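Local coordinates for protein malate oxidoreductase (Thermotoga maritima, PDB 1VL6) that probably catalyses the NAD-dependent oxidative decarboxylation of malate to pyruvate, at residues K147-L152 with A203-V208; F164-Q169 with L328-I333. One frame throughout, in Å; residues are numbered along the deposited sequence.

How the contacts relate
Contacts 1 and 2 lie about 13 Å apart between centres, and their segments alternate along the chain: 147-152, 164-169, 203-208, 328-333. Helix 147-158 of contact 1 is followed directly by strand 163-165, outermost within this chain in the four-stranded parallel sheet, and then by helix 166-186; the strand-helix junction, 164-169, is the first segment of contact 2. The two contacts are joined through Q168, whose NE2 probably bonds to C148 O (2.9 Å) and whose OE1 probably bonds to N206 ND2 (3.1 Å). As a worked example of domain packing, segments 203-208 and 328-333, both from the NAD-binding part of the chain, return to pack against the 147-169 region.

Contact 1: K147-L152 with A203-V208; sequences KCFRIL and AGYNIV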
ATOM      1  N   LYS A 147      27.751   7.210  25.934  1.00 61.36           N
ATOM      2  CA  LYS A 147      27.901   8.042  24.750  1.00 61.32           C
ATOM      3  C   LYS A 147      26.573   8.632  24.263  1.00 62.24           C
ATOM      4  O   LYS A 147      26.556   9.707  23.669  1.00 63.93           O
ATOM      5  CB  LYS A 147      28.659   7.322  23.627  1.00 61.03           C
ATOM      6  CG  LYS A 147      27.832   6.448  22.725  1.00 64.64           C
ATOM      7  CD  LYS A 147      28.706   5.498  21.894  1.00 53.27           C
ATOM      8  CE  LYS A 147      27.866   4.581  20.968  1.00 54.54           C
ATOM      9  NZ  LYS A 147      28.769   3.599  20.218  1.00 58.69           N
ATOM     10  N   CYS A 148      25.458   7.967  24.527  1.00 61.59           N
ATOM     11  CA  CYS A 148      24.189   8.468  24.036  1.00 62.38           C
ATOM     12  C   CYS A 148      23.782   9.782  24.732  1.00 61.12           C
ATOM     13  O   CYS A 148      22.923  10.508  24.277  1.00 60.86           O
ATOM     14  CB  CYS A 148      23.101   7.400  24.239  1.00 64.06           C
ATOM     15  SG  CYS A 148      22.898   7.052  25.974  1.00 60.29           S
ATOM     16  N   PHE A 149      24.356  10.084  25.865  1.00 60.66           N
ATOM     17  CA  PHE A 149      23.968  11.321  26.503  1.00 61.39           C
ATOM     18  C   PHE A 149      24.429  12.507  25.656  1.00 62.92           C
ATOM     19  O   PHE A 149      23.640  13.384  25.284  1.00 63.15           O
ATOM     20  CB  PHE A 149      24.570  11.397  27.910  1.00 61.65           C
ATOM     21  CG  PHE A 149      24.036  10.342  28.867  1.00 62.84           C
ATOM     22  CD1 PHE A 149      22.690  10.206  29.084  1.00 59.35           C
ATOM     23  CD2 PHE A 149      24.898   9.498  29.549  1.00 64.59           C
ATOM     24  CE1 PHE A 149      22.208   9.245  29.970  1.00 71.63           C
ATOM     25  CE2 PHE A 149      24.420   8.542  30.447  1.00 58.35           C
ATOM     26  CZ  PHE A 149      23.090   8.420  30.662  1.00 60.27           C
ATOM     27  N   ARG A 150      25.718  12.497  25.329  1.00 65.14           N
ATOM     28  CA  ARG A 150      26.339  13.556  24.533  1.00 66.83           C
ATOM     29  C   ARG A 150      25.701  13.566  23.148  1.00 64.38           C
ATOM     30  O   ARG A 150      25.430  14.650  22.605  1.00 64.44           O
ATOM     31  CB  ARG A 150      27.859  13.342  24.404  1.00 67.69           C
ATOM     32  CG  ARG A 150      28.791  14.358  25.108  1.00 76.64           C
ATOM     33  CD  ARG A 150      30.333  13.928  25.173  1.00 73.78           C
ATOM     34  NE  ARG A 150      30.717  13.165  26.391  1.00 88.25           N
ATOM     35  CZ  ARG A 150      30.689  11.799  26.568  1.00 94.30           C
ATOM     36  NH1 ARG A 150      30.289  10.949  25.622  1.00 90.78           N
ATOM     37  NH2 ARG A 150      31.068  11.267  27.736  1.00 95.13           N
ATOM     38  N   ILE A 151      25.435  12.374  22.591  1.00 61.08           N
ATOM     39  CA  ILE A 151      24.894  12.318  21.238  1.00 60.94           C
ATOM     40  C   ILE A 151      23.512  12.986  21.168  1.00 61.84           C
ATOM     41  O   ILE A 151      23.253  13.833  20.306  1.00 62.30           O
ATOM     42  CB  ILE A 151      24.858  10.882  20.714  1.00 61.66           C
ATOM     43  CG1 ILE A 151      26.286  10.365  20.535  1.00 61.63           C
ATOM     44  CG2 ILE A 151      24.121  10.816  19.373  1.00 60.53           C
ATOM     45  CD1 ILE A 151      26.363   8.920  20.128  1.00 65.62           C
ATOM     46  N   LEU A 152      22.630  12.633  22.085  1.00 61.59           N
ATOM     47  CA  LEU A 152      21.325  13.278  22.116  1.00 61.73           C
ATOM     48  C   LEU A 152      21.421  14.791  22.281  1.00 61.39           C
ATOM     49  O   LEU A 152      20.786  15.525  21.586  1.00 61.16           O
ATOM     50  CB  LEU A 152      20.454  12.707  23.227  1.00 59.98           C
ATOM     51  CG  LEU A 152      19.063  13.330  23.333  1.00 57.27           C
ATOM     52  CD1 LEU A 152      18.349  13.071  22.017  1.00 66.24           C
ATOM     53  CD2 LEU A 152      18.299  12.735  24.515  1.00 59.28           C
ATOM     54  N   ALA A 203      18.125   5.062  30.574  1.00 63.17           N
ATOM     55  CA  ALA A 203      16.842   5.291  31.174  1.00 60.64           C
ATOM     56  C   ALA A 203      16.979   5.877  32.551  1.00 61.55           C
ATOM     57  O   ALA A 203      16.292   6.859  32.861  1.00 61.02           O
ATOM     58  CB  ALA A 203      16.111   4.007  31.249  1.00 62.30           C
ATOM     59  N   GLY A 204      17.817   5.249  33.393  1.00 61.28           N
ATOM     60  CA  GLY A 204      17.889   5.615  34.811  1.00 61.10           C
ATOM     61  C   GLY A 204      18.229   7.080  35.072  1.00 60.11           C
ATOM     62  O   GLY A 204      17.564   7.780  35.830  1.00 59.79           O
ATOM     63  N   TYR A 205      19.260   7.537  34.393  1.00 60.44           N
ATOM     64  CA  TYR A 205      19.687   8.924  34.392  1.00 60.38           C
ATOM     65  C   TYR A 205      18.495   9.862  34.135  1.00 60.90           C
ATOM     66  O   TYR A 205      18.289  10.847  34.874  1.00 60.29           O
ATOM     67  CB  TYR A 205      20.740   9.103  33.284  1.00 62.44           C
ATOM     68  CG  TYR A 205      21.297  10.490  33.121  1.00 59.19           C
ATOM     69  CD1 TYR A 205      22.324  10.940  33.938  1.00 54.92           C
ATOM     70  CD2 TYR A 205      20.814  11.336  32.146  1.00 59.17           C
ATOM     71  CE1 TYR A 205      22.835  12.194  33.816  1.00 61.75           C
ATOM     72  CE2 TYR A 205      21.342  12.613  31.994  1.00 65.97           C
ATOM     73  CZ  TYR A 205      22.345  13.031  32.838  1.00 64.47           C
ATOM     74  OH  TYR A 205      22.865  14.269  32.714  1.00 59.49           O
ATOM     75  N   ASN A 206      17.710   9.551  33.100  1.00 59.61           N
ATOM     76  CA  ASN A 206      16.624  10.438  32.736  1.00 59.97           C
ATOM     77  C   ASN A 206      15.443  10.324  33.685  1.00 60.82           C
ATOM     78  O   ASN A 206      14.772  11.346  33.992  1.00 60.66           O
ATOM     79  CB  ASN A 206      16.173  10.208  31.321  1.00 58.96           C
ATOM     80  CG  ASN A 206      17.143  10.758  30.315  1.00 59.83           C
ATOM     81  OD1 ASN A 206      17.022  11.906  29.929  1.00 69.53           O
ATOM     82  ND2 ASN A 206      18.064   9.930  29.829  1.00 60.18           N
ATOM     83  N   ILE A 207      15.192   9.102  34.150  1.00 60.60           N
ATOM     84  CA  ILE A 207      14.119   8.872  35.131  1.00 61.84           C
ATOM     85  C   ILE A 207      14.402   9.701  36.387  1.00 61.53           C
ATOM     86  O   ILE A 207      13.516  10.366  36.941  1.00 60.49           O
ATOM     87  CB  ILE A 207      14.004   7.382  35.496  1.00 63.87           C
ATOM     88  CG1 ILE A 207      13.350   6.604  34.345  1.00 61.51           C
ATOM     89  CG2 ILE A 207      13.190   7.208  36.749  1.00 67.46           C
ATOM     90  CD1 ILE A 207      13.705   5.113  34.331  1.00 65.43           C
ATOM     91  N   VAL A 208      15.648   9.691  36.830  1.00 60.66           N
ATOM     92  CA  VAL A 208      15.999  10.484  38.006  1.00 60.87           C
ATOM     93  C   VAL A 208      15.655  11.948  37.776  1.00 61.58           C
ATOM     94  O   VAL A 208      15.018  12.581  38.603  1.00 63.47           O
ATOM     95  CB  VAL A 208      17.486  10.349  38.310  1.00 61.93           C
ATOM     96  CG1 VAL A 208      17.932  11.360  39.409  1.00 59.17           C
ATOM     97  CG2 VAL A 208      17.798   8.921  38.700  1.00 64.97           C
TER
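F149 and Y205 meet ring to ring where two helices from different family regions of a malic enzyme come together. F149 is on helix 147-158, in the N-terminal domain range, and Y205 is on helix 202-214, in the NAD-binding range. The latter helix follows strand 194-198 of the six-stranded mixed sheet, and G204 completes a glycine pattern consistent with the GxGxxG turn of a Rossmann-type fold. The backbones stay well apart, with the CA atoms of F149 and Y205 separated by 9.3 Å, so the side chains bridge the gap. The ring centroids are 4.4 Å apart and the planes lie at 47°, an oblique meeting. One side of the phenyl ring does the touching. CE1 of F149 comes to 3.3 Å from CD2 of Y205, while CZ of F149 lies 3.6 Å from CB of Y205. The phenylalanine thus rests against CB, CG and the CD2-CE2 side of the tyrosine, back from its hydroxyl. Y205 reaches across because its CG is anti to the backbone N (chi1 180°), whereas CG of F149 stands anti to its carbonyl carbon (chi1 -65°). The phenolic end continues past F149 to a polar site, where OH bonds to E243 and K209; these bonds should limit how far the tyrosine can swing. Y240 also meets the F149 ring, and R150 forms salt bridges to E121 and E239. N206 supplies the remaining direct touch. Its CB does not point at helix 147-158, yet the amide end draws nearer, and ND2, bonded to A202 O, lies near the plane of the F149 ring at its edge, 4.2 Å from CE1 of F149.

Contact 2: F164-Q169 with L328-I333; sequences FHDDQQ and LAFPGI
F164, F330 and I333 contribute most of the surface buried where strand 163-165, outermost in the parallel sheet within this chain, turns directly into helix 166-186 and meets the first turn of helix 330-340. The F164 ring fits against two parts of that turn. CG2 of I333 covers one face, 4.0 Å from CD1 of F164, and CD1 of I333 lies 3.8 Å from CE1 of F164. Across the ring, CE2 of F164 comes to 3.6 Å from CB of F330. The two aromatic side chains cross at about a right angle, and it is the base of F330 that F164 touches. With chi1 at 72°, CG of F330 sits between its backbone N and carbonyl carbon, and the ring is carried past F164 to the carboxylate of D166, OD2 of which lies beside CD2 of F330. K99 joins these two by a salt bridge to D166 OD1 and a cation-pi contact with F330. The strand-to-helix junction, opened by a wider pi-type turn, is braced from within: H165 N donates to OE1 of Q169 at 2.8 Å, in the carbonyl plane.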
ATOM      1  N   PHE A 164      14.906  12.606  19.150  1.00 64.69           N
ATOM      2  CA  PHE A 164      14.318  11.907  20.269  1.00 63.55           C
ATOM      3  C   PHE A 164      15.077  10.598  20.403  1.00 64.61           C
ATOM      4  O   PHE A 164      15.316   9.947  19.385  1.00 67.11           O
ATOM      5  CB  PHE A 164      12.873  11.607  19.907  1.00 61.50           C
ATOM      6  CG  PHE A 164      12.084  10.879  20.970  1.00 59.59           C
ATOM      7  CD1 PHE A 164      11.713  11.517  22.151  1.00 59.67           C
ATOM      8  CD2 PHE A 164      11.655   9.586  20.764  1.00 62.46           C
ATOM      9  CE1 PHE A 164      10.962  10.854  23.112  1.00 64.60           C
ATOM     10  CE2 PHE A 164      10.889   8.906  21.726  1.00 58.28           C
ATOM     11  CZ  PHE A 164      10.546   9.546  22.901  1.00 63.67           C
ATOM     12  N   HIS A 165      15.459  10.220  21.626  1.00 63.36           N
ATOM     13  CA  HIS A 165      16.005   8.863  21.910  1.00 62.92           C
ATOM     14  C   HIS A 165      15.104   8.108  22.887  1.00 64.54           C
ATOM     15  O   HIS A 165      15.020   8.471  24.067  1.00 67.21           O
ATOM     16  CB  HIS A 165      17.416   8.971  22.478  1.00 62.05           C
ATOM     17  CG  HIS A 165      18.078   7.658  22.734  1.00 55.93           C
ATOM     18  ND1 HIS A 165      19.161   7.539  23.572  1.00 61.44           N
ATOM     19  CD2 HIS A 165      17.823   6.414  22.272  1.00 72.78           C
ATOM     20  CE1 HIS A 165      19.551   6.277  23.608  1.00 70.58           C
ATOM     21  NE2 HIS A 165      18.747   5.568  22.837  1.00 69.87           N
ATOM     22  N   ASP A 166      14.402   7.097  22.387  1.00 64.34           N
ATOM     23  CA  ASP A 166      13.476   6.326  23.212  1.00 65.78           C
ATOM     24  C   ASP A 166      13.928   5.970  24.590  1.00 63.46           C
ATOM     25  O   ASP A 166      13.248   6.243  25.560  1.00 61.91           O
ATOM     26  CB  ASP A 166      13.196   4.970  22.600  1.00 69.67           C
ATOM     27  CG  ASP A 166      12.131   5.026  21.642  1.00 72.87           C
ATOM     28  OD1 ASP A 166      12.387   5.376  20.471  1.00 75.31           O
ATOM     29  OD2 ASP A 166      10.975   4.777  22.064  1.00 88.54           O
ATOM     30  N   ASP A 167      15.032   5.249  24.643  1.00 62.18           N
ATOM     31  CA  ASP A 167      15.479   4.631  25.878  1.00 63.99           C
ATOM     32  C   ASP A 167      15.746   5.647  26.949  1.00 62.53           C
ATOM     33  O   ASP A 167      15.702   5.331  28.127  1.00 65.63           O
ATOM     34  CB  ASP A 167      16.749   3.820  25.616  1.00 67.58           C
ATOM     35  CG  ASP A 167      16.495   2.681  24.626  1.00 84.50           C
ATOM     36  OD1 ASP A 167      15.837   1.738  25.163  1.00 83.12           O
ATOM     37  OD2 ASP A 167      16.803   2.701  23.357  1.00 84.69           O
ATOM     38  N   GLN A 168      16.012   6.871  26.540  1.00 61.93           N
ATOM     39  CA  GLN A 168      16.185   7.976  27.445  1.00 61.34           C
ATOM     40  C   GLN A 168      14.859   8.649  27.696  1.00 60.33           C
ATOM     41  O   GLN A 168      14.361   8.607  28.815  1.00 59.78           O
ATOM     42  CB  GLN A 168      17.186   8.989  26.851  1.00 63.26           C
ATOM     43  CG  GLN A 168      18.640   8.502  26.690  1.00 61.66           C
ATOM     44  CD  GLN A 168      19.623   9.661  26.464  1.00 63.09           C
ATOM     45  OE1 GLN A 168      19.705  10.572  27.282  1.00 53.31           O
ATOM     46  NE2 GLN A 168      20.380   9.604  25.377  1.00 67.42           N
ATOM     47  N   GLN A 169      14.308   9.288  26.661  1.00 59.72           N
ATOM     48  CA  GLN A 169      13.173  10.238  26.839  1.00 59.32           C
ATOM     49  C   GLN A 169      11.823   9.520  26.893  1.00 60.93           C
ATOM     50  O   GLN A 169      10.940   9.881  27.666  1.00 62.39           O
ATOM     51  CB  GLN A 169      13.171  11.364  25.760  1.00 56.26           C
ATOM     52  CG  GLN A 169      14.491  12.171  25.755  1.00 53.16           C
ATOM     53  CD  GLN A 169      14.747  12.938  24.482  1.00 58.21           C
ATOM     54  OE1 GLN A 169      14.823  12.341  23.416  1.00 62.82           O
ATOM     55  NE2 GLN A 169      14.838  14.271  24.579  1.00 56.27           N
ATOM     56  N   LEU A 328       3.895   3.589  24.326  1.00 62.49           N
ATOM     57  CA  LEU A 328       2.846   4.542  24.655  1.00 63.43           C
ATOM     58  C   LEU A 328       3.260   5.960  24.360  1.00 63.47           C
ATOM     59  O   LEU A 328       2.389   6.842  24.240  1.00 64.18           O
ATOM     60  CB  LEU A 328       2.488   4.459  26.130  1.00 67.37           C
ATOM     61  CG  LEU A 328       1.854   3.164  26.598  1.00 68.64           C
ATOM     62  CD1 LEU A 328       1.922   3.056  28.104  1.00 75.09           C
ATOM     63  CD2 LEU A 328       0.439   3.130  26.141  1.00 80.59           C
ATOM     64  N   ALA A 329       4.572   6.202  24.244  1.00 63.18           N
ATOM     65  CA  ALA A 329       5.096   7.587  24.176  1.00 63.37           C
ATOM     66  C   ALA A 329       5.572   8.006  22.802  1.00 63.25           C
ATOM     67  O   ALA A 329       5.193   9.076  22.315  1.00 63.38           O
ATOM     68  CB  ALA A 329       6.219   7.757  25.157  1.00 66.29           C
ATOM     69  N   PHE A 330       6.422   7.196  22.174  1.00 62.73           N
ATOM     70  CA  PHE A 330       7.101   7.668  20.954  1.00 62.58           C
ATOM     71  C   PHE A 330       6.190   8.003  19.755  1.00 62.20           C
ATOM     72  O   PHE A 330       6.455   8.939  19.046  1.00 62.41           O
ATOM     73  CB  PHE A 330       8.278   6.771  20.563  1.00 61.79           C
ATOM     74  CG  PHE A 330       7.917   5.429  20.003  1.00 62.99           C
ATOM     75  CD1 PHE A 330       7.400   5.300  18.707  1.00 67.84           C
ATOM     76  CD2 PHE A 330       8.190   4.273  20.731  1.00 63.62           C
ATOM     77  CE1 PHE A 330       7.108   4.043  18.181  1.00 69.17           C
ATOM     78  CE2 PHE A 330       7.884   3.015  20.223  1.00 63.75           C
ATOM     79  CZ  PHE A 330       7.344   2.893  18.956  1.00 70.46           C
ATOM     80  N   PRO A 331       5.109   7.283  19.506  1.00 60.71           N
ATOM     81  CA  PRO A 331       4.337   7.623  18.341  1.00 61.74           C
ATOM     82  C   PRO A 331       3.786   9.045  18.431  1.00 62.29           C
ATOM     83  O   PRO A 331       3.929   9.843  17.483  1.00 62.83           O
ATOM     84  CB  PRO A 331       3.253   6.552  18.304  1.00 62.76           C
ATOM     85  CG  PRO A 331       3.861   5.425  19.089  1.00 63.14           C
ATOM     86  CD  PRO A 331       4.573   6.097  20.188  1.00 58.30           C
ATOM     87  N   GLY A 332       3.176   9.374  19.558  1.00 61.73           N
ATOM     88  CA  GLY A 332       2.553  10.692  19.714  1.00 60.52           C
ATOM     89  C   GLY A 332       3.582  11.777  19.782  1.00 60.77           C
ATOM     90  O   GLY A 332       3.406  12.827  19.192  1.00 61.71           O
ATOM     91  N   ILE A 333       4.656  11.529  20.515  1.00 60.34           N
ATOM     92  CA  ILE A 333       5.687  12.527  20.700  1.00 61.54           C
ATOM     93  C   ILE A 333       6.309  12.895  19.375  1.00 63.01           C
ATOM     94  O   ILE A 333       6.459  14.067  19.045  1.00 65.33           O
ATOM     95  CB  ILE A 333       6.779  11.979  21.568  1.00 61.80           C
ATOM     96  CG1 ILE A 333       6.261  11.800  23.010  1.00 60.86           C
ATOM     97  CG2 ILE A 333       7.981  12.921  21.480  1.00 63.13           C
ATOM     98  CD1 ILE A 333       7.335  11.514  24.053  1.00 57.29           C
TER